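Local coordinates for cell division control protein 45 cdc45 putative (Entamoeba histolytica, PDB 6CC2), which probably acts in eukaryotic DNA replication as the Cdc45 subunit of the replicative CMG helicase, and may undergo a regulatory conformational switch, at residues T32-M44 against Y203-K216. Numbering follows the deposited sequence.
Sequences TVDAIVCYKILSM and YAAIGVCDQYISLK. With EDO (1,2-ethanediol), chain J.
D210 reaches across to the first turn of helix 33-44, where backbone N-H groups still lack an acceptor within the helix. D34 N donates to D210 OD2 at 3.0 Å, from above the carboxylate plane, and a water accepts from V33 N while donating to D210 OD1 at 2.6 Å. An acidic side chain suits this end, whose helix dipole would favour a negative charge; CG lies anti to the backbone N (chi1 176°), carrying the carboxylate toward the turn. T32 supplies the N-cap, its OG1 accepting from A35 N at 2.9 Å and bonding also to D84. D34 turns its own carboxylate to S181, V182 and G183, while G207, with no side chain, lets the two backbones come close, its CA 4.1 Å from D34 CA.

The helices run nearly antiparallel, 8.1 Å apart at closest approach, with knobs-into-holes packing. This joins the helix after strand 24-29, in the parallel sheet of a domain that in Cdc45 is related to RecJ (DHH-family) phosphoesterases, to helix 199-213. V37 is one knob, set among Y203, A204, I206 and G207; its slim, branched CG1 and CG2 straddle the Y203 carbonyl. V33 CG1 meets I206 CG2 at 3.6 Å, branched side chains crossing at a slant.

Y203 is the reciprocal knob, among V37, K40, I41 and M44. One ring face receives K40 CG in a CH-pi contact, 4.1 Å from the centroid; a bend at chi2 (62°) brings CE beside Y203 CE2, and NZ continues to S386. At the ring edge, the selenium of M44, present as selenomethionine, makes a Met-aromatic contact, 3.6 Å from Y203 CE2.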
loop_
_atom_site.group_PDB
_atom_site.type_symbol
_atom_site.label_atom_id
_atom_site.label_comp_id
_atom_site.label_asym_id
_atom_site.label_seq_id
_atom_site.Cartn_x
_atom_site.Cartn_y
_atom_site.Cartn_z
ATOM N N THR A 32 -5.132 3.106 1.223
ATOM C CA THR A 32 -3.738 3.152 0.776
ATOM C C THR A 32 -3.092 4.418 1.314
ATOM O O THR A 32 -3.771 5.411 1.566
ATOM C CB THR A 32 -3.624 3.134 -0.766
ATOM O OG1 THR A 32 -4.005 4.372 -1.319
ATOM C CG2 THR A 32 -4.486 1.996 -1.372
ATOM N N VAL A 33 -1.778 4.375 1.498
ATOM C CA VAL A 33 -1.072 5.570 1.956
ATOM C C VAL A 33 -1.200 6.673 0.921
ATOM O O VAL A 33 -1.332 7.855 1.264
ATOM C CB VAL A 33 0.399 5.234 2.249
ATOM C CG1 VAL A 33 1.174 6.517 2.561
ATOM C CG2 VAL A 33 0.504 4.240 3.410
ATOM N N ASP A 34 -1.126 6.312 -0.368
ATOM C CA ASP A 34 -1.322 7.291 -1.451
ATOM C C ASP A 34 -2.657 8.008 -1.315
ATOM O O ASP A 34 -2.751 9.227 -1.513
ATOM C CB ASP A 34 -1.219 6.564 -2.794
ATOM C CG ASP A 34 -1.016 7.493 -3.980
ATOM O OD1 ASP A 34 -0.549 8.653 -3.837
ATOM O OD2 ASP A 34 -1.303 7.019 -5.101
ATOM N N ALA A 35 -3.711 7.276 -0.974
ATOM C CA ALA A 35 -5.009 7.903 -0.778
ATOM C C ALA A 35 -4.983 8.891 0.382
ATOM O O ALA A 35 -5.572 9.971 0.279
ATOM C CB ALA A 35 -6.088 6.844 -0.552
ATOM N N ILE A 36 -4.293 8.560 1.475
ATOM C CA ILE A 36 -4.185 9.505 2.591
ATOM C C ILE A 36 -3.445 10.758 2.139
ATOM O O ILE A 36 -3.814 11.892 2.490
ATOM C CB ILE A 36 -3.500 8.871 3.804
ATOM C CG1 ILE A 36 -4.258 7.614 4.265
ATOM C CG2 ILE A 36 -3.431 9.880 4.981
ATOM C CD1 ILE A 36 -3.678 6.960 5.511
ATOM N N VAL A 37 -2.376 10.572 1.359
ATOM C CA VAL A 37 -1.634 11.718 0.821
ATOM C C VAL A 37 -2.556 12.619 0.015
ATOM O O VAL A 37 -2.517 13.847 0.128
ATOM C CB VAL A 37 -0.451 11.227 -0.033
ATOM C CG1 VAL A 37 0.122 12.346 -0.885
ATOM C CG2 VAL A 37 0.621 10.580 0.863
ATOM N N CYS A 38 -3.387 12.023 -0.857
ATOM C CA CYS A 38 -4.301 12.818 -1.664
ATOM C C CYS A 38 -5.250 13.612 -0.778
ATOM O O CYS A 38 -5.388 14.832 -0.929
ATOM C CB CYS A 38 -5.051 11.894 -2.629
ATOM S SG CYS A 38 -6.223 12.728 -3.727
ATOM N N TYR A 39 -5.873 12.942 0.191
ATOM C CA TYR A 39 -6.713 13.640 1.151
ATOM C C TYR A 39 -5.965 14.792 1.816
ATOM O O TYR A 39 -6.501 15.889 1.967
ATOM C CB TYR A 39 -7.207 12.676 2.227
ATOM C CG TYR A 39 -8.116 13.341 3.221
ATOM C CD1 TYR A 39 -7.593 13.971 4.354
ATOM C CD2 TYR A 39 -9.477 13.397 3.026
ATOM C CE1 TYR A 39 -8.399 14.609 5.254
ATOM C CE2 TYR A 39 -10.290 14.030 3.924
ATOM C CZ TYR A 39 -9.751 14.645 5.034
ATOM O OH TYR A 39 -10.571 15.296 5.948
ATOM N N LYS A 40 -4.736 14.537 2.275
ATOM C CA LYS A 40 -3.964 15.561 2.983
ATOM C C LYS A 40 -3.754 16.792 2.111
ATOM O O LYS A 40 -3.989 17.933 2.551
ATOM C CB LYS A 40 -2.608 14.960 3.419
ATOM C CG LYS A 40 -1.643 15.932 4.085
ATOM C CD LYS A 40 -2.211 16.499 5.356
ATOM C CE LYS A 40 -1.212 17.388 6.070
ATOM N NZ LYS A 40 -1.791 17.953 7.343
ATOM N N ILE A 41 -3.339 16.581 0.861
ATOM C CA ILE A 41 -3.038 17.707 -0.023
ATOM C C ILE A 41 -4.302 18.502 -0.339
ATOM O O ILE A 41 -4.308 19.739 -0.305
ATOM C CB ILE A 41 -2.338 17.188 -1.300
ATOM C CG1 ILE A 41 -0.946 16.675 -0.933
ATOM C CG2 ILE A 41 -2.237 18.287 -2.341
ATOM C CD1 ILE A 41 -0.165 16.057 -2.103
ATOM N N LEU A 42 -5.395 17.802 -0.673
ATOM C CA LEU A 42 -6.667 18.490 -0.847
ATOM C C LEU A 42 -7.069 19.221 0.424
ATOM O O LEU A 42 -7.568 20.362 0.380
ATOM C CB LEU A 42 -7.756 17.514 -1.260
ATOM C CG LEU A 42 -7.544 16.839 -2.619
ATOM C CD1 LEU A 42 -8.551 15.692 -2.759
ATOM C CD2 LEU A 42 -7.661 17.813 -3.768
ATOM N N SER A 43 -6.895 18.577 1.579
ATOM C CA SER A 43 -7.360 19.195 2.813
ATOM C C SER A 43 -6.580 20.458 3.139
ATOM O O SER A 43 -7.125 21.380 3.747
ATOM C CB SER A 43 -7.279 18.198 3.965
ATOM O OG SER A 43 -5.925 17.965 4.319
HETATM N N MSE A 44 -5.319 20.537 2.743
HETATM C CA MSE A 44 -4.524 21.735 2.977
HETATM C C MSE A 44 -5.078 22.934 2.211
HETATM O O MSE A 44 -5.133 24.043 2.738
HETATM C CB MSE A 44 -3.066 21.501 2.580
HETATM C CG MSE A 44 -2.376 20.490 3.456
HETATM SE SE MSE A 44 -0.740 19.839 2.638
HETATM C CE MSE A 44 0.398 21.425 2.897
ATOM N N TYR A 203 4.723 14.933 0.955
ATOM C CA TYR A 203 3.558 14.042 0.944
ATOM C C TYR A 203 3.472 13.309 -0.385
ATOM O O TYR A 203 3.282 12.096 -0.426
ATOM C CB TYR A 203 2.299 14.863 1.224
ATOM C CG TYR A 203 2.357 15.623 2.545
ATOM C CD1 TYR A 203 3.017 15.113 3.640
ATOM C CD2 TYR A 203 1.741 16.861 2.674
ATOM C CE1 TYR A 203 3.084 15.809 4.842
ATOM C CE2 TYR A 203 1.794 17.574 3.869
ATOM C CZ TYR A 203 2.470 17.032 4.952
ATOM O OH TYR A 203 2.545 17.701 6.141
ATOM N N ALA A 204 3.634 14.034 -1.496
ATOM C CA ALA A 204 3.561 13.376 -2.793
ATOM C C ALA A 204 4.648 12.319 -2.940
ATOM O O ALA A 204 4.423 11.260 -3.563
ATOM C CB ALA A 204 3.675 14.414 -3.918
ATOM N N ALA A 205 5.856 12.594 -2.432
ATOM C CA ALA A 205 6.910 11.586 -2.475
ATOM C C ALA A 205 6.505 10.328 -1.718
ATOM O O ALA A 205 6.717 9.204 -2.203
ATOM C CB ALA A 205 8.217 12.151 -1.899
ATOM N N ILE A 206 5.876 10.493 -0.541
ATOM C CA ILE A 206 5.402 9.348 0.231
ATOM C C ILE A 206 4.377 8.558 -0.562
ATOM O O ILE A 206 4.380 7.314 -0.551
ATOM C CB ILE A 206 4.834 9.815 1.588
ATOM C CG1 ILE A 206 5.992 10.362 2.432
ATOM C CG2 ILE A 206 4.080 8.674 2.294
ATOM C CD1 ILE A 206 5.581 11.042 3.687
ATOM N N GLY A 207 3.488 9.270 -1.269
ATOM C CA GLY A 207 2.466 8.593 -2.064
ATOM C C GLY A 207 3.040 7.726 -3.174
ATOM O O GLY A 207 2.598 6.594 -3.369
ATOM N N VAL A 208 4.027 8.231 -3.917
ATOM C CA VAL A 208 4.583 7.434 -4.993
ATOM C C VAL A 208 5.480 6.329 -4.440
ATOM O O VAL A 208 5.555 5.250 -5.013
ATOM C CB VAL A 208 5.317 8.304 -6.020
ATOM C CG1 VAL A 208 6.600 8.867 -5.475
ATOM C CG2 VAL A 208 5.595 7.478 -7.292
ATOM N N CYS A 209 6.162 6.570 -3.314
ATOM C CA CYS A 209 6.861 5.484 -2.647
ATOM C C CYS A 209 5.885 4.374 -2.245
ATOM O O CYS A 209 6.208 3.185 -2.370
ATOM C CB CYS A 209 7.592 5.995 -1.406
ATOM S SG CYS A 209 9.040 6.981 -1.780
ATOM N N ASP A 210 4.698 4.748 -1.751
ATOM C CA ASP A 210 3.668 3.747 -1.426
ATOM C C ASP A 210 3.318 2.913 -2.656
ATOM O O ASP A 210 3.214 1.680 -2.583
ATOM C CB ASP A 210 2.424 4.438 -0.867
ATOM C CG ASP A 210 1.290 3.459 -0.597
ATOM O OD1 ASP A 210 1.533 2.439 0.090
ATOM O OD2 ASP A 210 0.138 3.714 -1.066
ATOM N N GLN A 211 3.111 3.568 -3.805
ATOM C CA GLN A 211 2.828 2.802 -5.025
ATOM C C GLN A 211 3.933 1.797 -5.330
ATOM O O GLN A 211 3.660 0.658 -5.735
ATOM C CB GLN A 211 2.675 3.733 -6.219
ATOM C CG GLN A 211 1.381 4.505 -6.273
ATOM C CD GLN A 211 1.271 5.217 -7.603
ATOM O OE1 GLN A 211 2.158 5.977 -7.985
ATOM N NE2 GLN A 211 0.193 4.934 -8.334
ATOM N N TYR A 212 5.188 2.199 -5.185
ATOM C CA TYR A 212 6.290 1.294 -5.530
ATOM C C TYR A 212 6.392 0.162 -4.518
ATOM O O TYR A 212 6.518 -1.011 -4.893
ATOM C CB TYR A 212 7.611 2.084 -5.632
ATOM C CG TYR A 212 8.801 1.256 -6.008
ATOM C CD1 TYR A 212 8.964 0.747 -7.306
ATOM C CD2 TYR A 212 9.784 0.955 -5.065
ATOM C CE1 TYR A 212 10.058 -0.014 -7.650
ATOM C CE2 TYR A 212 10.899 0.195 -5.405
ATOM C CZ TYR A 212 11.029 -0.295 -6.691
ATOM O OH TYR A 212 12.123 -1.063 -7.019
ATOM N N ILE A 213 6.347 0.483 -3.211
ATOM C CA ILE A 213 6.336 -0.548 -2.178
ATOM C C ILE A 213 5.212 -1.547 -2.416
ATOM O O ILE A 213 5.376 -2.760 -2.209
ATOM C CB ILE A 213 6.198 0.106 -0.784
ATOM C CG1 ILE A 213 7.470 0.840 -0.427
ATOM C CG2 ILE A 213 5.863 -0.939 0.268
ATOM C CD1 ILE A 213 7.330 1.800 0.784
ATOM N N SER A 214 4.032 -1.038 -2.807
ATOM C CA SER A 214 2.838 -1.859 -2.947
ATOM C C SER A 214 2.800 -2.647 -4.252
ATOM O O SER A 214 1.806 -3.347 -4.502
ATOM C CB SER A 214 1.592 -0.974 -2.841
ATOM O OG SER A 214 1.496 -0.394 -1.557
ATOM N N LEU A 215 3.837 -2.540 -5.092
ATOM C CA LEU A 215 3.964 -3.288 -6.331
ATOM C C LEU A 215 2.988 -2.828 -7.419
ATOM O O LEU A 215 2.657 -3.591 -8.335
ATOM C CB LEU A 215 3.800 -4.802 -6.088
ATOM C CG LEU A 215 4.641 -5.321 -4.929
ATOM C CD1 LEU A 215 4.471 -6.827 -4.791
ATOM C CD2 LEU A 215 6.101 -4.984 -5.106
ATOM N N LYS A 216 2.622 -1.546 -7.396
ATOM C CA LYS A 216 1.703 -0.980 -8.370
ATOM C C LYS A 216 2.415 -0.260 -9.515
ATOM O O LYS A 216 1.829 -0.110 -10.600
ATOM C CB LYS A 216 0.755 0.001 -7.672
ATOM C CG LYS A 216 -0.179 -0.690 -6.701
ATOM C CD LYS A 216 -0.990 0.275 -5.886
ATOM C CE LYS A 216 -1.926 -0.497 -4.938
ATOM N NZ LYS A 216 -2.624 0.404 -3.990
HETATM C C1 EDO J . -8.442 17.119 8.399
HETATM O O1 EDO J . -9.656 16.915 7.663
HETATM C C2 EDO J . -7.698 18.310 7.813
HETATM O O2 EDO J . -8.560 19.456 7.798
HETATM O O HOH W 1 -0.664 1.536 1.148
#